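F-actin-capping protein subunit alpha (Dictyostelium discoideum, PDB 4AKR) caps the fast-growing barbed ends of actin filaments in a calcium-independent manner, blocking subunit exchange there without severing the filament. Local coordinates at residues Asn13-Ala18 / Gly45-Glu50; Val59-Gly64 / Asn84-Thr89; Leu67-Gly72 / Thr149-Thr154; Ala116-Glu121 / Gln218-Asn223; Gly165-Val170 / Gly186-Asn191. All coordinates share one frame; numbering follows the deposited sequence.

Contact 1. Residues Asn13-Ala18 / Gly45-Glu50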
# COMPACT_ATOMS: atom_id res chain seq x y z
N ASN A 13 -11.05 -9.11 7.66
CA ASN A 13 -10.50 -7.88 7.11
C ASN A 13 -9.11 -8.06 6.51
O ASN A 13 -8.76 -7.38 5.55
CB ASN A 13 -10.48 -6.78 8.17
CG ASN A 13 -11.75 -5.98 8.18
OD1 ASN A 13 -11.86 -4.96 7.50
ND2 ASN A 13 -12.74 -6.45 8.94
N PHE A 14 -8.31 -8.96 7.08
CA PHE A 14 -6.99 -9.20 6.52
C PHE A 14 -7.20 -9.79 5.13
O PHE A 14 -6.73 -9.24 4.13
CB PHE A 14 -6.19 -10.21 7.38
CG PHE A 14 -5.79 -9.68 8.73
CD1 PHE A 14 -5.78 -8.31 8.99
CD2 PHE A 14 -5.43 -10.56 9.75
CE1 PHE A 14 -5.41 -7.83 10.24
CE2 PHE A 14 -5.06 -10.08 10.99
CZ PHE A 14 -5.05 -8.71 11.24
N LEU A 15 -7.93 -10.89 5.08
CA LEU A 15 -8.21 -11.58 3.83
C LEU A 15 -8.74 -10.66 2.73
O LEU A 15 -8.23 -10.67 1.61
CB LEU A 15 -9.21 -12.73 4.08
CG LEU A 15 -8.72 -13.88 4.98
CD1 LEU A 15 -9.79 -14.96 5.10
CD2 LEU A 15 -7.44 -14.47 4.38
N LEU A 16 -9.74 -9.86 3.06
CA LEU A 16 -10.32 -8.96 2.07
C LEU A 16 -9.35 -7.91 1.56
O LEU A 16 -9.54 -7.35 0.48
CB LEU A 16 -11.55 -8.25 2.65
CG LEU A 16 -12.84 -9.08 2.79
CD1 LEU A 16 -13.86 -8.30 3.61
CD2 LEU A 16 -13.39 -9.41 1.41
N ASN A 17 -8.30 -7.64 2.33
CA ASN A 17 -7.34 -6.62 1.94
C ASN A 17 -6.01 -7.11 1.40
O ASN A 17 -5.05 -6.34 1.28
CB ASN A 17 -7.09 -5.69 3.13
CG ASN A 17 -8.20 -4.68 3.30
OD1 ASN A 17 -8.27 -3.70 2.56
ND2 ASN A 17 -9.10 -4.93 4.24
N ALA A 18 -5.95 -8.40 1.06
CA ALA A 18 -4.73 -8.97 0.51
C ALA A 18 -4.40 -8.32 -0.82
O ALA A 18 -5.30 -8.02 -1.62
CB ALA A 18 -4.89 -10.48 0.33
N GLY A 45 -16.44 -18.94 2.51
CA GLY A 45 -17.09 -18.86 1.21
C GLY A 45 -17.44 -17.46 0.74
O GLY A 45 -17.03 -17.02 -0.34
N SER A 46 -18.21 -16.75 1.56
CA SER A 46 -18.61 -15.39 1.23
C SER A 46 -17.39 -14.47 1.13
O SER A 46 -17.33 -13.59 0.26
CB SER A 46 -19.58 -14.88 2.30
OG SER A 46 -19.84 -13.49 2.15
N THR A 47 -16.41 -14.69 2.00
CA THR A 47 -15.20 -13.88 2.04
C THR A 47 -14.33 -14.05 0.80
O THR A 47 -13.98 -13.06 0.14
CB THR A 47 -14.37 -14.24 3.30
OG1 THR A 47 -15.14 -13.92 4.47
CG2 THR A 47 -13.07 -13.47 3.33
N PHE A 48 -13.95 -15.29 0.49
CA PHE A 48 -13.13 -15.55 -0.69
C PHE A 48 -13.86 -15.11 -1.96
O PHE A 48 -13.26 -14.53 -2.87
CB PHE A 48 -12.78 -17.04 -0.77
CG PHE A 48 -11.74 -17.48 0.23
CD1 PHE A 48 -11.88 -17.20 1.58
CD2 PHE A 48 -10.64 -18.21 -0.19
CE1 PHE A 48 -10.93 -17.64 2.50
CE2 PHE A 48 -9.68 -18.66 0.72
CZ PHE A 48 -9.83 -18.37 2.08
N ARG A 49 -15.16 -15.38 -2.02
CA ARG A 49 -15.97 -14.99 -3.17
C ARG A 49 -15.89 -13.48 -3.44
O ARG A 49 -15.80 -13.04 -4.60
CB ARG A 49 -17.42 -15.42 -2.93
CG ARG A 49 -18.44 -14.79 -3.84
CD ARG A 49 -19.79 -15.46 -3.68
NE ARG A 49 -20.86 -14.71 -4.32
CZ ARG A 49 -21.52 -13.72 -3.74
NH1 ARG A 49 -21.22 -13.36 -2.50
NH2 ARG A 49 -22.48 -13.08 -4.40
N GLU A 50 -15.93 -12.69 -2.37
CA GLU A 50 -15.86 -11.23 -2.47
C GLU A 50 -14.53 -10.79 -3.08
O GLU A 50 -14.49 -9.91 -3.94
CB GLU A 50 -16.05 -10.61 -1.08
CG GLU A 50 -15.79 -9.11 -0.99
CD GLU A 50 -16.61 -8.28 -1.96
OE1 GLU A 50 -17.75 -8.68 -2.27
OE2 GLU A 50 -16.11 -7.23 -2.42

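Contact 2. Residues Val59-Gly64 / Asn84-Thr89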
# COMPACT_ATOMS: atom_id res chain seq x y z
N VAL A 59 -9.43 -17.47 -15.09
CA VAL A 59 -9.39 -18.92 -14.98
C VAL A 59 -9.14 -19.51 -16.36
O VAL A 59 -9.30 -18.84 -17.38
CB VAL A 59 -10.74 -19.48 -14.46
CG1 VAL A 59 -10.99 -19.01 -13.04
CG2 VAL A 59 -11.88 -19.02 -15.36
N GLN A 60 -8.72 -20.77 -16.39
CA GLN A 60 -8.48 -21.45 -17.65
C GLN A 60 -9.55 -22.50 -17.81
O GLN A 60 -9.78 -23.28 -16.88
CB GLN A 60 -7.11 -22.14 -17.67
CG GLN A 60 -5.91 -21.22 -17.70
CD GLN A 60 -5.90 -20.30 -18.91
OE1 GLN A 60 -6.31 -20.69 -20.00
NE2 GLN A 60 -5.41 -19.08 -18.71
N THR A 61 -10.22 -22.50 -18.95
CA THR A 61 -11.25 -23.49 -19.24
C THR A 61 -10.77 -24.25 -20.48
O THR A 61 -9.76 -23.88 -21.08
CB THR A 61 -12.62 -22.87 -19.57
OG1 THR A 61 -12.55 -22.21 -20.84
CG2 THR A 61 -13.03 -21.88 -18.49
N SER A 62 -11.50 -25.29 -20.86
CA SER A 62 -11.14 -26.08 -22.03
C SER A 62 -11.16 -25.25 -23.31
O SER A 62 -10.51 -25.60 -24.29
CB SER A 62 -12.10 -27.27 -22.17
OG SER A 62 -12.06 -28.11 -21.02
N LYS A 63 -11.89 -24.14 -23.29
CA LYS A 63 -12.02 -23.27 -24.46
C LYS A 63 -11.22 -21.98 -24.37
O LYS A 63 -11.36 -21.11 -25.23
CB LYS A 63 -13.48 -22.92 -24.70
CG LYS A 63 -14.31 -24.05 -25.24
CD LYS A 63 -15.78 -23.68 -25.23
CE LYS A 63 -16.61 -24.77 -25.88
NZ LYS A 63 -16.18 -24.93 -27.30
N GLY A 64 -10.40 -21.85 -23.34
CA GLY A 64 -9.62 -20.64 -23.19
C GLY A 64 -9.84 -19.94 -21.86
O GLY A 64 -10.61 -20.41 -21.02
N ASN A 84 -17.72 -17.87 -25.09
CA ASN A 84 -17.67 -19.28 -25.40
C ASN A 84 -18.98 -20.00 -25.08
O ASN A 84 -19.01 -21.22 -24.95
CB ASN A 84 -16.51 -19.93 -24.64
CG ASN A 84 -15.19 -19.25 -24.91
OD1 ASN A 84 -14.58 -18.67 -24.00
ND2 ASN A 84 -14.73 -19.30 -26.15
N LYS A 85 -20.05 -19.22 -24.96
CA LYS A 85 -21.37 -19.76 -24.67
C LYS A 85 -21.32 -20.86 -23.62
O LYS A 85 -21.76 -21.99 -23.87
CB LYS A 85 -22.01 -20.31 -25.94
CG LYS A 85 -22.32 -19.26 -26.99
CD LYS A 85 -23.22 -19.82 -28.08
CE LYS A 85 -22.46 -20.69 -29.05
NZ LYS A 85 -21.73 -19.83 -30.03
N GLN A 86 -20.78 -20.55 -22.45
CA GLN A 86 -20.69 -21.55 -21.39
C GLN A 86 -20.90 -20.99 -19.99
O GLN A 86 -20.86 -19.78 -19.77
CB GLN A 86 -19.34 -22.27 -21.46
CG GLN A 86 -18.12 -21.40 -21.24
CD GLN A 86 -16.81 -22.18 -21.36
OE1 GLN A 86 -15.72 -21.62 -21.25
NE2 GLN A 86 -16.92 -23.48 -21.57
N VAL A 87 -21.13 -21.90 -19.06
CA VAL A 87 -21.34 -21.56 -17.66
C VAL A 87 -20.22 -22.26 -16.91
O VAL A 87 -20.06 -23.49 -17.01
CB VAL A 87 -22.69 -22.07 -17.15
CG1 VAL A 87 -22.75 -21.93 -15.64
CG2 VAL A 87 -23.81 -21.28 -17.80
N ILE A 88 -19.46 -21.47 -16.17
CA ILE A 88 -18.33 -22.00 -15.41
C ILE A 88 -18.66 -22.13 -13.94
O ILE A 88 -19.11 -21.17 -13.31
CB ILE A 88 -17.11 -21.08 -15.57
CG1 ILE A 88 -16.76 -20.96 -17.05
CG2 ILE A 88 -15.95 -21.63 -14.79
CD1 ILE A 88 -15.71 -19.90 -17.35
N THR A 89 -18.47 -23.33 -13.40
CA THR A 89 -18.69 -23.58 -11.98
C THR A 89 -17.31 -23.37 -11.36
O THR A 89 -16.31 -23.88 -11.88
CB THR A 89 -19.20 -25.02 -11.72
OG1 THR A 89 -20.42 -25.22 -12.46
CG2 THR A 89 -19.49 -25.23 -10.23

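Contact 3. Residues Leu67-Gly72 / Thr149-Thr154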
# COMPACT_ATOMS: atom_id res chain seq x y z
N LEU A 67 -13.05 -14.72 -17.12
CA LEU A 67 -13.02 -13.94 -15.90
C LEU A 67 -14.12 -14.33 -14.91
O LEU A 67 -15.22 -14.72 -15.31
CB LEU A 67 -13.17 -12.45 -16.22
CG LEU A 67 -12.08 -11.72 -17.01
CD1 LEU A 67 -12.38 -10.22 -17.02
CD2 LEU A 67 -10.72 -11.96 -16.36
N ILE A 68 -13.80 -14.24 -13.62
CA ILE A 68 -14.76 -14.51 -12.56
C ILE A 68 -15.13 -13.12 -12.03
O ILE A 68 -14.32 -12.46 -11.37
CB ILE A 68 -14.13 -15.32 -11.40
CG1 ILE A 68 -13.69 -16.71 -11.90
CG2 ILE A 68 -15.12 -15.44 -10.25
CD1 ILE A 68 -14.81 -17.53 -12.50
N THR A 69 -16.35 -12.67 -12.33
CA THR A 69 -16.81 -11.34 -11.91
C THR A 69 -18.21 -11.40 -11.34
O THR A 69 -18.90 -12.41 -11.46
CB THR A 69 -16.85 -10.37 -13.09
OG1 THR A 69 -18.00 -10.68 -13.90
CG2 THR A 69 -15.58 -10.50 -13.94
N LYS A 70 -18.65 -10.30 -10.72
CA LYS A 70 -19.99 -10.26 -10.15
C LYS A 70 -20.99 -10.06 -11.27
O LYS A 70 -22.14 -10.49 -11.17
CB LYS A 70 -20.13 -9.11 -9.15
CG LYS A 70 -19.23 -9.20 -7.93
CD LYS A 70 -19.44 -8.00 -7.01
CE LYS A 70 -18.38 -7.94 -5.90
NZ LYS A 70 -18.59 -6.75 -5.01
N GLU A 71 -20.56 -9.41 -12.35
CA GLU A 71 -21.45 -9.17 -13.47
C GLU A 71 -21.76 -10.44 -14.25
O GLU A 71 -22.75 -10.50 -14.98
CB GLU A 71 -20.88 -8.12 -14.43
CG GLU A 71 -21.85 -7.77 -15.55
CD GLU A 71 -23.17 -7.21 -15.04
OE1 GLU A 71 -23.19 -6.64 -13.92
OE2 GLU A 71 -24.18 -7.33 -15.75
N GLY A 72 -20.92 -11.45 -14.11
CA GLY A 72 -21.15 -12.70 -14.81
C GLY A 72 -21.65 -13.78 -13.87
O GLY A 72 -21.87 -14.93 -14.26
N THR A 149 -21.75 -4.57 -20.56
CA THR A 149 -20.69 -4.39 -19.57
C THR A 149 -19.38 -5.03 -20.01
O THR A 149 -19.31 -6.24 -20.26
CB THR A 149 -21.11 -5.00 -18.21
OG1 THR A 149 -22.39 -4.48 -17.83
CG2 THR A 149 -20.09 -4.65 -17.14
N VAL A 150 -18.33 -4.21 -20.08
CA VAL A 150 -17.00 -4.67 -20.49
C VAL A 150 -16.04 -4.70 -19.30
O VAL A 150 -15.80 -3.68 -18.65
CB VAL A 150 -16.40 -3.74 -21.55
CG1 VAL A 150 -15.11 -4.33 -22.07
CG2 VAL A 150 -17.38 -3.54 -22.68
N CYS A 151 -15.49 -5.88 -19.03
CA CYS A 151 -14.55 -6.07 -17.94
C CYS A 151 -13.18 -6.46 -18.50
O CYS A 151 -13.09 -7.30 -19.39
CB CYS A 151 -15.03 -7.17 -17.00
SG CYS A 151 -16.66 -6.94 -16.27
N ILE A 152 -12.13 -5.84 -17.98
CA ILE A 152 -10.77 -6.16 -18.39
C ILE A 152 -9.96 -6.31 -17.11
O ILE A 152 -10.08 -5.49 -16.20
CB ILE A 152 -10.14 -5.04 -19.26
CG1 ILE A 152 -11.02 -4.79 -20.49
CG2 ILE A 152 -8.72 -5.45 -19.66
CD1 ILE A 152 -10.38 -3.92 -21.56
N SER A 153 -9.17 -7.37 -17.02
CA SER A 153 -8.38 -7.59 -15.81
C SER A 153 -7.05 -8.24 -16.14
O SER A 153 -7.00 -9.28 -16.80
CB SER A 153 -9.15 -8.47 -14.83
OG SER A 153 -8.56 -8.42 -13.53
N THR A 154 -5.97 -7.63 -15.66
CA THR A 154 -4.64 -8.15 -15.92
C THR A 154 -3.74 -7.91 -14.72
O THR A 154 -3.74 -6.83 -14.13
CB THR A 154 -4.01 -7.49 -17.16
OG1 THR A 154 -2.74 -8.11 -17.43
CG2 THR A 154 -3.80 -5.99 -16.92

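Contact 4. Residues Ala116-Glu121 / Gln218-Asn223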
# COMPACT_ATOMS: atom_id res chain seq x y z
N ALA A 116 -22.15 -9.35 -29.09
CA ALA A 116 -21.15 -9.95 -29.97
C ALA A 116 -20.33 -8.90 -30.71
O ALA A 116 -19.12 -9.04 -30.85
CB ALA A 116 -21.82 -10.89 -30.98
N ALA A 117 -20.98 -7.85 -31.19
CA ALA A 117 -20.27 -6.78 -31.88
C ALA A 117 -19.33 -6.09 -30.88
O ALA A 117 -18.22 -5.70 -31.25
CB ALA A 117 -21.24 -5.79 -32.47
N PHE A 118 -19.76 -5.92 -29.63
CA PHE A 118 -18.89 -5.30 -28.63
C PHE A 118 -17.75 -6.23 -28.24
O PHE A 118 -16.61 -5.81 -28.03
CB PHE A 118 -19.66 -4.92 -27.37
CG PHE A 118 -20.33 -3.58 -27.43
CD1 PHE A 118 -21.36 -3.33 -28.35
CD2 PHE A 118 -19.95 -2.55 -26.57
CE1 PHE A 118 -21.99 -2.08 -28.40
CE2 PHE A 118 -20.58 -1.29 -26.61
CZ PHE A 118 -21.60 -1.06 -27.53
N ASP A 119 -18.06 -7.52 -28.16
CA ASP A 119 -17.06 -8.50 -27.78
C ASP A 119 -15.87 -8.51 -28.75
O ASP A 119 -14.73 -8.62 -28.31
CB ASP A 119 -17.70 -9.89 -27.67
CG ASP A 119 -16.96 -10.80 -26.72
OD1 ASP A 119 -15.83 -10.44 -26.33
OD2 ASP A 119 -17.51 -11.86 -26.34
N GLU A 120 -16.13 -8.39 -30.05
CA GLU A 120 -15.04 -8.38 -31.03
C GLU A 120 -14.07 -7.23 -30.74
O GLU A 120 -12.85 -7.38 -30.83
CB GLU A 120 -15.55 -8.20 -32.47
CG GLU A 120 -16.35 -9.35 -33.07
CD GLU A 120 -16.67 -9.13 -34.55
OE1 GLU A 120 -16.99 -7.98 -34.94
OE2 GLU A 120 -16.61 -10.11 -35.34
N GLU A 121 -14.63 -6.08 -30.40
CA GLU A 121 -13.82 -4.90 -30.12
C GLU A 121 -13.06 -5.00 -28.80
O GLU A 121 -11.89 -4.62 -28.72
CB GLU A 121 -14.70 -3.65 -30.15
CG GLU A 121 -15.38 -3.40 -31.49
CD GLU A 121 -14.37 -3.32 -32.63
OE1 GLU A 121 -13.41 -2.51 -32.54
OE2 GLU A 121 -14.53 -4.06 -33.62
N GLN A 218 -22.30 -3.01 -35.36
CA GLN A 218 -20.87 -2.93 -35.65
C GLN A 218 -20.29 -1.56 -35.32
O GLN A 218 -19.25 -1.46 -34.66
CB GLN A 218 -20.59 -3.25 -37.12
CG GLN A 218 -20.77 -4.71 -37.53
CD GLN A 218 -22.21 -5.09 -37.84
OE1 GLN A 218 -23.07 -4.23 -38.05
NE2 GLN A 218 -22.48 -6.39 -37.88
N SER A 219 -20.95 -0.51 -35.78
CA SER A 219 -20.51 0.87 -35.55
C SER A 219 -20.57 1.26 -34.08
O SER A 219 -19.61 1.82 -33.54
CB SER A 219 -21.38 1.86 -36.35
OG SER A 219 -21.20 1.67 -37.74
N THR A 220 -21.70 0.99 -33.46
CA THR A 220 -21.92 1.30 -32.05
C THR A 220 -20.77 0.77 -31.21
O THR A 220 -20.26 1.46 -30.33
CB THR A 220 -23.24 0.66 -31.57
OG1 THR A 220 -24.32 1.15 -32.36
CG2 THR A 220 -23.51 1.00 -30.12
N ALA A 221 -20.35 -0.45 -31.52
CA ALA A 221 -19.25 -1.09 -30.80
C ALA A 221 -17.92 -0.41 -31.09
O ALA A 221 -17.17 -0.07 -30.17
CB ALA A 221 -19.16 -2.57 -31.17
N VAL A 222 -17.64 -0.21 -32.37
CA VAL A 222 -16.40 0.41 -32.81
C VAL A 222 -16.23 1.81 -32.24
O VAL A 222 -15.15 2.16 -31.75
CB VAL A 222 -16.32 0.48 -34.35
CG1 VAL A 222 -15.15 1.35 -34.78
CG2 VAL A 222 -16.17 -0.92 -34.92
N ASN A 223 -17.29 2.60 -32.30
CA ASN A 223 -17.21 3.96 -31.80
C ASN A 223 -17.21 4.04 -30.29
O ASN A 223 -16.72 5.01 -29.73
CB ASN A 223 -18.34 4.80 -32.41
CG ASN A 223 -18.24 4.87 -33.92
OD1 ASN A 223 -17.17 5.08 -34.47
ND2 ASN A 223 -19.36 4.68 -34.61
O HOH W 1 -12.44 0.66 -31.75

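Contact 5. Residues Gly165-Val170 / Gly186-Asn191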
# COMPACT_ATOMS: atom_id res chain seq x y z
N GLY A 165 1.15 -6.57 -9.26
CA GLY A 165 0.29 -5.50 -9.71
C GLY A 165 -0.92 -6.03 -10.43
O GLY A 165 -0.96 -7.19 -10.83
N ARG A 166 -1.93 -5.18 -10.57
CA ARG A 166 -3.15 -5.53 -11.27
C ARG A 166 -3.76 -4.26 -11.84
O ARG A 166 -3.59 -3.18 -11.29
CB ARG A 166 -4.16 -6.21 -10.33
CG ARG A 166 -5.45 -6.62 -11.05
CD ARG A 166 -6.49 -7.23 -10.11
NE ARG A 166 -6.20 -8.62 -9.72
CZ ARG A 166 -6.17 -9.65 -10.56
NH1 ARG A 166 -6.41 -9.49 -11.85
NH2 ARG A 166 -5.93 -10.87 -10.08
N TRP A 167 -4.43 -4.41 -12.97
CA TRP A 167 -5.12 -3.31 -13.62
C TRP A 167 -6.52 -3.84 -13.89
O TRP A 167 -6.68 -4.90 -14.50
CB TRP A 167 -4.44 -2.92 -14.94
CG TRP A 167 -5.16 -1.82 -15.69
CD1 TRP A 167 -6.42 -1.86 -16.22
CD2 TRP A 167 -4.64 -0.51 -16.00
NE1 TRP A 167 -6.72 -0.66 -16.83
CE2 TRP A 167 -5.64 0.18 -16.71
CE3 TRP A 167 -3.43 0.14 -15.74
CZ2 TRP A 167 -5.47 1.49 -17.16
CZ3 TRP A 167 -3.26 1.45 -16.19
CH2 TRP A 167 -4.28 2.11 -16.89
N ARG A 168 -7.52 -3.12 -13.40
CA ARG A 168 -8.91 -3.51 -13.59
C ARG A 168 -9.68 -2.38 -14.24
O ARG A 168 -9.62 -1.24 -13.78
CB ARG A 168 -9.56 -3.85 -12.24
CG ARG A 168 -9.19 -5.18 -11.66
CD ARG A 168 -9.74 -5.32 -10.25
NE ARG A 168 -8.98 -4.50 -9.31
CZ ARG A 168 -9.35 -4.25 -8.06
NH1 ARG A 168 -10.48 -4.76 -7.59
NH2 ARG A 168 -8.59 -3.51 -7.28
N SER A 169 -10.40 -2.70 -15.31
CA SER A 169 -11.23 -1.73 -16.02
C SER A 169 -12.62 -2.33 -16.17
O SER A 169 -12.76 -3.48 -16.60
CB SER A 169 -10.67 -1.42 -17.42
OG SER A 169 -9.52 -0.62 -17.37
N VAL A 170 -13.64 -1.57 -15.80
CA VAL A 170 -15.02 -2.02 -15.94
C VAL A 170 -15.79 -0.87 -16.57
O VAL A 170 -16.03 0.17 -15.93
CB VAL A 170 -15.67 -2.39 -14.58
CG1 VAL A 170 -17.15 -2.68 -14.77
CG2 VAL A 170 -14.97 -3.61 -13.98
N GLY A 186 -16.96 4.44 -16.98
CA GLY A 186 -15.83 3.59 -16.67
C GLY A 186 -15.26 3.78 -15.29
O GLY A 186 -15.24 4.90 -14.75
N LYS A 187 -14.81 2.67 -14.71
CA LYS A 187 -14.18 2.69 -13.40
C LYS A 187 -12.89 1.89 -13.53
O LYS A 187 -12.91 0.68 -13.75
CB LYS A 187 -15.10 2.06 -12.35
CG LYS A 187 -14.48 2.00 -10.97
CD LYS A 187 -15.39 1.33 -9.96
CE LYS A 187 -14.77 1.33 -8.58
NZ LYS A 187 -15.65 0.68 -7.58
N VAL A 188 -11.76 2.58 -13.42
CA VAL A 188 -10.46 1.96 -13.53
C VAL A 188 -9.77 1.91 -12.16
O VAL A 188 -9.81 2.87 -11.41
CB VAL A 188 -9.56 2.76 -14.50
CG1 VAL A 188 -8.22 2.07 -14.67
CG2 VAL A 188 -10.25 2.92 -15.83
N GLN A 189 -9.15 0.78 -11.84
CA GLN A 189 -8.44 0.63 -10.58
C GLN A 189 -7.08 0.01 -10.85
O GLN A 189 -6.99 -1.03 -11.50
CB GLN A 189 -9.20 -0.27 -9.60
CG GLN A 189 -10.29 0.42 -8.81
CD GLN A 189 -11.01 -0.53 -7.86
OE1 GLN A 189 -11.77 -1.39 -8.29
NE2 GLN A 189 -10.76 -0.37 -6.56
N VAL A 190 -6.03 0.65 -10.34
CA VAL A 190 -4.67 0.16 -10.54
C VAL A 190 -4.00 -0.09 -9.20
O VAL A 190 -4.05 0.75 -8.30
CB VAL A 190 -3.84 1.18 -11.35
CG1 VAL A 190 -2.48 0.59 -11.69
CG2 VAL A 190 -4.58 1.58 -12.61
N ASN A 191 -3.37 -1.25 -9.08
CA ASN A 191 -2.71 -1.62 -7.84
C ASN A 191 -1.30 -2.14 -8.07
O ASN A 191 -1.07 -2.94 -8.97
CB ASN A 191 -3.53 -2.71 -7.13
CG ASN A 191 -4.94 -2.25 -6.81
OD1 ASN A 191 -5.17 -1.60 -5.79
ND2 ASN A 191 -5.88 -2.58 -7.68
O HOH W 2 -6.48 -3.38 -10.20

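Contact 1. Residues Asn13-Ala18 / Gly45-Glu50
In the N-terminal helical stalk typical of capping protein, residues of helix 4-16 rest against helix 44-55, L15 and L16 meeting T47, F48 and E50. L15 works with CB and one branch. Its CB sits 4.0 Å from T47 CG2, and its CD1 continues over the same methyl to reach F48 CE1 at 3.9 Å, meeting the ring at a slant. T47 turns CG2 anti to its backbone N, which directs the methyl at the leucine while OG1 bonds back to the carbonyl of S43, one turn earlier. L16 makes the closest approach: its CD2 comes to 3.4 Å from E50 CG, crossing the aliphatic stem of the glutamate at about a right angle. E50 bends at chi2 (55°), and its OE1 forms a long, weak ion pair with K70. Behind this interface L15 also touches V27 and V30 of helix 23-31, while F48 makes an edge-to-face stack with F23, so three helices share one apolar core. The helix pair is thus joined mainly by methyl, methylene and ring contacts, while T47 OG1 is held by S43 O and E50 OE1 has a weak partner in K70; this is consistent with a hold that comes from burying apolar surface.

Contact 2. Residues Val59-Gly64 / Asn84-Thr89
The CG2 methyl of T61 presses on the tip of I88, 3.5 Å from CD1, crossing that side chain at about a right angle; V59 CG2 adds a looser touch on the same CD1 at 4.4 Å. Beside them the Q86 side chain comes towards T61 from the opposite direction, and K63 slides past N84 in the opposite direction, its CD 3.9 Å from N84 CB. T61 to G64 form the type I turn of the hairpin of strands 58-61 and 64-67, which lies over the antiparallel sheet containing strand 86-91. With OG1 between backbone N and carbonyl carbon (chi1 70°), T61 accepts from K63 N at 3.2 Å, an ST turn, and donates to G64 O at 2.7 Å on a lone pair. A valine here would probably leave K63 N without its acceptor and G64 O without the hydroxyl donor, loosening the turn. Further out, V59 lies on V97, I88 reaches A66, and S62 N bonds to E100. K85 and Q86 face D81 in a G1 beta bulge.

Contact 3. Residues Leu67-Gly72 / Thr149-Thr154
L67 fills the tighter, buried end of this contact, dividing its two methyls between C151 and S153, alternate residues on one face of strand 145-158. Its CD1 lies over the backbone of C151, 3.8 Å from the carbonyl O and 4.0 Å from CB, while CD2 reaches S153 CB at 4.1 Å. T69 adds only a marginal touch, its CG2 standing 4.4 Å from C151 SG; its hydroxyl is held by Y138 OH instead. S153 likewise turns its hydroxyl to another partner, the carbonyl of M56. At the other end the packing gives way to a partly exposed side chain. E71 crosses T149 at a slant, with CG 3.9 Å from T149 CB. CG stands anti to the backbone N (chi1 -175°), and the fold of the chain at chi2 leaves OE2 4.0 Å from T149 OG1, a packing distance. The segment 67-72 links strands 64-67 and 73-75, and its contact with strand 145-158 joins this linker between the two smaller sheets to one face of the central sheet. L67 also rests on V134 and A136 of strand 134-142, whereas V150 and I152, alternating with the contact residues, carry helix 112-129.

Contact 4. Residues Ala116-Glu121 / Gln218-Asn223
F118 and A221 lie at the heart of a helix-helix crossing between helix 112-129 and the start of the long helix 217-248, where the axes of the two short segments approach to 8.2 Å at an angle of -36°. From CB, the phenylalanine swings CG anti to its carbonyl carbon (chi1 -86°), which carries the ring across to the second helix. CG is 4.0 Å from A221 CB, and CD1 moves in to 3.7 Å from the same methyl. CE1 passes to A221 CA and to T220 CG2, and CZ ends 3.8 Å from T220 CG2, which sits at the ring edge near its plane. Over one face, A221 CA makes a CH-pi contact 3.9 Å from the centroid of the F118 ring. An alanine in place of F118 is likely to open a gap beside A221 and T220 and take away the aromatic face that A221 covers. The ring also touches A224, F225 and V137, the last on strand 134-142, so it joins both helices to the central sheet. Nearer the surface, E121 sets its CD 3.8 Å from V222 CG2 while OE2 forms a salt bridge with K124. Small residues allow the close approach: A221 CB comes within 3.3 Å of A117 O and 4.0 Å of A117 CB.

Contact 5. Residues Gly165-Val170 / Gly186-Asn191
V190 CG2 sits over one face of the W167 indole in a CH-pi contact, 3.9 Å from the centroid of the six-membered ring. With CG anti to the backbone N (chi1 178°), the indole reaches both valines, V190 over a face and V188 with its CG1 3.8 Å from W167 CZ2. The indole NE1 donates nearly in the ring plane to S169 OG at 2.9 Å; that hydroxyl is further bonded to E232. On the other side of the strands the flat groups are polar. R168 stacks its guanidinium on the Q189 amide, the planes 28° apart and OE1 over the face, while the N191 amide comes to the guanidinium edge. NH1 bonds to S54 O, and NE donates to a water that in turn donates to Q189 O; these bonds, with the Q189 stack, fix the guanidinium. Paired backbone bonds, such as Q189 N to R168 O at 2.8 Å, fix the register. This is a regular antiparallel beta hairpin within the five-stranded sheet that, in capping proteins, pairs with the beta subunit.

Along the chain the contacts run from the stalk through the sheets to the long helix: contact 1 closes first, contacts 2 and 3 interleave, contacts 3 and 4 do likewise, and contact 5 falls between the two segments of contact 4. Contacts 3 and 5 meet on the central antiparallel sheet, centres 11 Å apart, joined by backbone bonds between strands 145-158 and 163-175. Contact 2 touches contact 3 where V59 packs on I68, their centres 13 Å apart, and contact 3 also touches contact 1. Contacts 1 and 4, 35 Å apart between centres, lie on opposite sides of the chain centre. The central sheet thus connects the helical stalk, the small sheets and the long helix in one body.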